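Local atomic coordinates of phage-related protein (Bacillus cereus, PDB entry 4JG2), a protein that is of unknown function but probably binds single-stranded DNA, like the related protein of phage Enc34. Residues 81-89 against 164-175. Residues are numbered along the deposited sequence; the frame is centred on the assembly and turned at random.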
loop_
_atom_site.group_PDB
_atom_site.type_symbol
_atom_site.label_atom_id
_atom_site.label_comp_id
_atom_site.label_asym_id
_atom_site.label_seq_id
_atom_site.Cartn_x
_atom_site.Cartn_y
_atom_site.Cartn_z
ATOM N N ILE A 81 10.788 -3.572 1.815
ATOM C CA ILE A 81 9.792 -4.061 0.861
ATOM C C ILE A 81 10.383 -5.210 0.043
ATOM O O ILE A 81 9.759 -6.259 -0.138
ATOM C CB ILE A 81 9.202 -2.958 0.009
ATOM C CG1 ILE A 81 8.310 -2.041 0.847
ATOM C CG2 ILE A 81 8.408 -3.552 -1.158
ATOM C CD1 ILE A 81 7.867 -0.762 0.154
ATOM N N ASN A 82 11.598 -5.021 -0.480
ATOM C CA ASN A 82 12.224 -6.065 -1.269
ATOM C C ASN A 82 12.346 -7.358 -0.472
ATOM O O ASN A 82 12.025 -8.445 -0.982
ATOM C CB ASN A 82 13.578 -5.640 -1.780
ATOM C CG ASN A 82 13.504 -4.547 -2.810
ATOM O OD1 ASN A 82 12.546 -4.421 -3.541
ATOM N ND2 ASN A 82 14.617 -3.829 -2.952
ATOM N N ALA A 83 12.744 -7.264 0.775
ATOM C CA ALA A 83 12.900 -8.444 1.669
ATOM C C ALA A 83 11.530 -9.067 1.943
ATOM O O ALA A 83 11.381 -10.295 1.939
ATOM C CB ALA A 83 13.546 -8.054 3.011
ATOM N N ALA A 84 10.483 -8.243 2.113
ATOM C CA ALA A 84 9.133 -8.747 2.390
ATOM C C ALA A 84 8.514 -9.472 1.194
ATOM O O ALA A 84 7.797 -10.466 1.367
ATOM C CB ALA A 84 8.235 -7.621 2.860
ATOM N N VAL A 85 8.798 -8.969 -0.021
ATOM C CA VAL A 85 8.341 -9.618 -1.215
ATOM C C VAL A 85 8.957 -11.011 -1.352
ATOM O O VAL A 85 8.261 -11.955 -1.639
ATOM C CB VAL A 85 8.572 -8.712 -2.449
ATOM C CG1 VAL A 85 8.369 -9.445 -3.759
ATOM C CG2 VAL A 85 7.656 -7.493 -2.378
ATOM N N ASP A 86 10.260 -11.075 -1.147
ATOM C CA ASP A 86 10.936 -12.377 -1.135
ATOM C C ASP A 86 10.371 -13.318 -0.062
ATOM O O ASP A 86 10.196 -14.519 -0.298
ATOM C CB ASP A 86 12.440 -12.225 -1.065
ATOM C CG ASP A 86 13.058 -11.733 -2.380
ATOM O OD1 ASP A 86 12.537 -12.054 -3.488
ATOM O OD2 ASP A 86 14.110 -11.054 -2.287
ATOM N N ALA A 87 10.116 -12.774 1.142
ATOM C CA ALA A 87 9.548 -13.596 2.206
ATOM C C ALA A 87 8.153 -14.084 1.847
ATOM O O ALA A 87 7.771 -15.218 2.134
ATOM C CB ALA A 87 9.566 -12.873 3.540
ATOM N N ALA A 88 7.369 -13.267 1.173
ATOM C CA ALA A 88 6.034 -13.659 0.703
ATOM C C ALA A 88 6.105 -14.809 -0.259
ATOM O O ALA A 88 5.294 -15.739 -0.223
ATOM C CB ALA A 88 5.297 -12.448 0.137
ATOM N N ILE A 89 7.056 -14.720 -1.193
ATOM C CA ILE A 89 7.268 -15.806 -2.148
ATOM C C ILE A 89 7.654 -17.095 -1.406
ATOM O O ILE A 89 7.079 -18.165 -1.651
ATOM C CB ILE A 89 8.337 -15.422 -3.211
ATOM C CG1 ILE A 89 7.785 -14.277 -4.089
ATOM C CG2 ILE A 89 8.713 -16.650 -4.050
ATOM C CD1 ILE A 89 8.802 -13.612 -4.982
ATOM N N PHE A 164 2.645 -8.057 2.723
ATOM C CA PHE A 164 2.815 -8.680 1.414
ATOM C C PHE A 164 2.497 -10.146 1.472
ATOM O O PHE A 164 2.883 -10.824 2.420
ATOM C CB PHE A 164 4.275 -8.431 0.965
ATOM C CG PHE A 164 4.566 -6.955 0.730
ATOM C CD1 PHE A 164 5.055 -6.116 1.733
ATOM C CD2 PHE A 164 4.248 -6.368 -0.465
ATOM C CE1 PHE A 164 5.279 -4.771 1.518
ATOM C CE2 PHE A 164 4.452 -5.028 -0.699
ATOM C CZ PHE A 164 4.952 -4.242 0.311
ATOM N N TYR A 165 1.851 -10.635 0.422
ATOM C CA TYR A 165 1.418 -12.025 0.413
ATOM C C TYR A 165 1.300 -12.545 -1.015
ATOM O O TYR A 165 0.930 -11.830 -1.943
ATOM C CB TYR A 165 0.086 -12.227 1.183
ATOM C CG TYR A 165 -1.082 -11.461 0.615
ATOM C CD1 TYR A 165 -1.366 -10.125 1.013
ATOM C CD2 TYR A 165 -1.937 -12.024 -0.298
ATOM C CE1 TYR A 165 -2.460 -9.470 0.517
ATOM C CE2 TYR A 165 -3.024 -11.326 -0.830
ATOM C CZ TYR A 165 -3.256 -10.071 -0.402
ATOM O OH TYR A 165 -4.331 -9.423 -0.952
ATOM N N ALA A 166 1.532 -13.825 -1.195
ATOM C CA ALA A 166 1.368 -14.502 -2.485
ATOM C C ALA A 166 -0.088 -14.566 -2.836
ATOM O O ALA A 166 -0.949 -14.787 -1.969
ATOM C CB ALA A 166 1.971 -15.883 -2.471
ATOM N N PHE A 167 -0.395 -14.471 -4.141
ATOM C CA PHE A 167 -1.783 -14.575 -4.601
ATOM C C PHE A 167 -1.833 -15.180 -6.003
ATOM O O PHE A 167 -0.880 -15.103 -6.771
ATOM C CB PHE A 167 -2.515 -13.193 -4.620
ATOM C CG PHE A 167 -2.200 -12.367 -5.821
ATOM C CD1 PHE A 167 -0.976 -11.730 -5.929
ATOM C CD2 PHE A 167 -3.071 -12.301 -6.889
ATOM C CE1 PHE A 167 -0.674 -10.989 -7.058
ATOM C CE2 PHE A 167 -2.774 -11.595 -8.026
ATOM C CZ PHE A 167 -1.524 -10.974 -8.110
ATOM N N ASN A 168 -3.029 -15.662 -6.340
ATOM C CA ASN A 168 -3.374 -16.035 -7.693
ATOM C C ASN A 168 -4.856 -15.796 -7.843
ATOM O O ASN A 168 -5.642 -16.430 -7.161
ATOM C CB ASN A 168 -3.052 -17.499 -7.889
ATOM C CG ASN A 168 -3.273 -17.979 -9.281
ATOM O OD1 ASN A 168 -4.347 -17.808 -9.845
ATOM N ND2 ASN A 168 -2.248 -18.555 -9.858
ATOM N N SER A 169 -5.215 -14.882 -8.735
ATOM C CA SER A 169 -6.606 -14.550 -9.015
ATOM C C SER A 169 -6.672 -13.542 -10.168
ATOM O O SER A 169 -5.695 -12.815 -10.437
ATOM C CB SER A 169 -7.308 -13.901 -7.857
ATOM O OG SER A 169 -6.648 -12.755 -7.395
ATOM N N ASN A 170 -7.851 -13.453 -10.787
ATOM C CA ASN A 170 -8.088 -12.496 -11.830
ATOM C C ASN A 170 -7.083 -12.589 -12.962
ATOM O O ASN A 170 -6.665 -11.556 -13.535
ATOM C CB ASN A 170 -8.127 -11.098 -11.196
ATOM C CG ASN A 170 -9.292 -10.937 -10.197
ATOM O OD1 ASN A 170 -10.423 -11.457 -10.404
ATOM N ND2 ASN A 170 -9.034 -10.189 -9.129
ATOM N N GLY A 171 -6.667 -13.828 -13.284
ATOM C CA GLY A 171 -5.692 -14.044 -14.376
ATOM C C GLY A 171 -4.276 -13.591 -14.049
ATOM O O GLY A 171 -3.410 -13.672 -14.887
ATOM N N ASN A 172 -4.032 -13.186 -12.807
ATOM C CA ASN A 172 -2.748 -12.689 -12.381
ATOM C C ASN A 172 -2.240 -13.561 -11.248
ATOM O O ASN A 172 -2.999 -14.294 -10.584
ATOM C CB ASN A 172 -2.869 -11.199 -11.919
ATOM C CG ASN A 172 -3.143 -10.238 -13.054
ATOM O OD1 ASN A 172 -2.486 -10.265 -14.065
ATOM N ND2 ASN A 172 -4.017 -9.295 -12.801
ATOM N N LYS A 173 -0.951 -13.467 -11.032
ATOM C CA LYS A 173 -0.333 -14.213 -9.932
ATOM C C LYS A 173 0.955 -13.540 -9.520
ATOM O O LYS A 173 1.575 -12.902 -10.382
ATOM C CB LYS A 173 -0.116 -15.663 -10.339
ATOM C CG LYS A 173 0.885 -15.770 -11.484
ATOM C CD LYS A 173 0.895 -17.082 -12.216
ATOM C CE LYS A 173 1.970 -17.089 -13.303
ATOM N NZ LYS A 173 1.846 -18.261 -14.183
ATOM N N GLY A 174 1.357 -13.694 -8.267
ATOM C CA GLY A 174 2.513 -13.037 -7.780
ATOM C C GLY A 174 2.387 -12.683 -6.313
ATOM O O GLY A 174 1.933 -13.511 -5.506
ATOM N N VAL A 175 2.792 -11.476 -5.966
ATOM C CA VAL A 175 2.765 -10.945 -4.638
ATOM C C VAL A 175 1.941 -9.659 -4.629
ATOM O O VAL A 175 2.185 -8.769 -5.426
ATOM C CB VAL A 175 4.179 -10.677 -4.111
ATOM C CG1 VAL A 175 4.123 -10.043 -2.720
ATOM C CG2 VAL A 175 4.954 -11.950 -4.045
HETATM O O HOH W 1 2.797 -15.400 0.928
#
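A helix laid against the root of a β-hairpin joins helix 75-96 to the mixed sheet here: I81, A84, V85 and A88, one flank of successive helical turns, meet F164 on strand 157-169, while V85, A88 and I89 meet V175 at the start of strand 175-186. The axes of helix 81-89 and strand 164-169 come within 6.9 Å and cross at -43°, a close approach in keeping with the small side chains of A84 and A88. The F164 ring leans obliquely into the helix. Its CD1 lies 3.7 Å from CB of A84. Its CZ is 3.8 Å from CG2 of I81, and its CD2 faces CG2 of V85; V38 of strand 37-39 and C177 add to the surroundings of the same side chain. V175 splits its two branches between partners. With chi1 at 177°, CG1 stands anti to the backbone N and touches CB of A88 at 3.9 Å, leaving CG2, beside that N, to meet CG1 of I89 at 3.7 Å as the two side chains cross at about a right angle. A88 points its CB at the strand backbone, 3.7 Å from the carbonyl O of F164. At the more exposed margin a water replaces direct polar contact: it donates to O of A88 (2.8 Å) and accepts from N of A166, bridging the two backbones. Beyond this point the hairpin runs away from the helix to its type I' turn, S169 to N172. The whole illustrates helix-on-sheet packing, in which an amphipathic helix lays its apolar flank against a β-sheet.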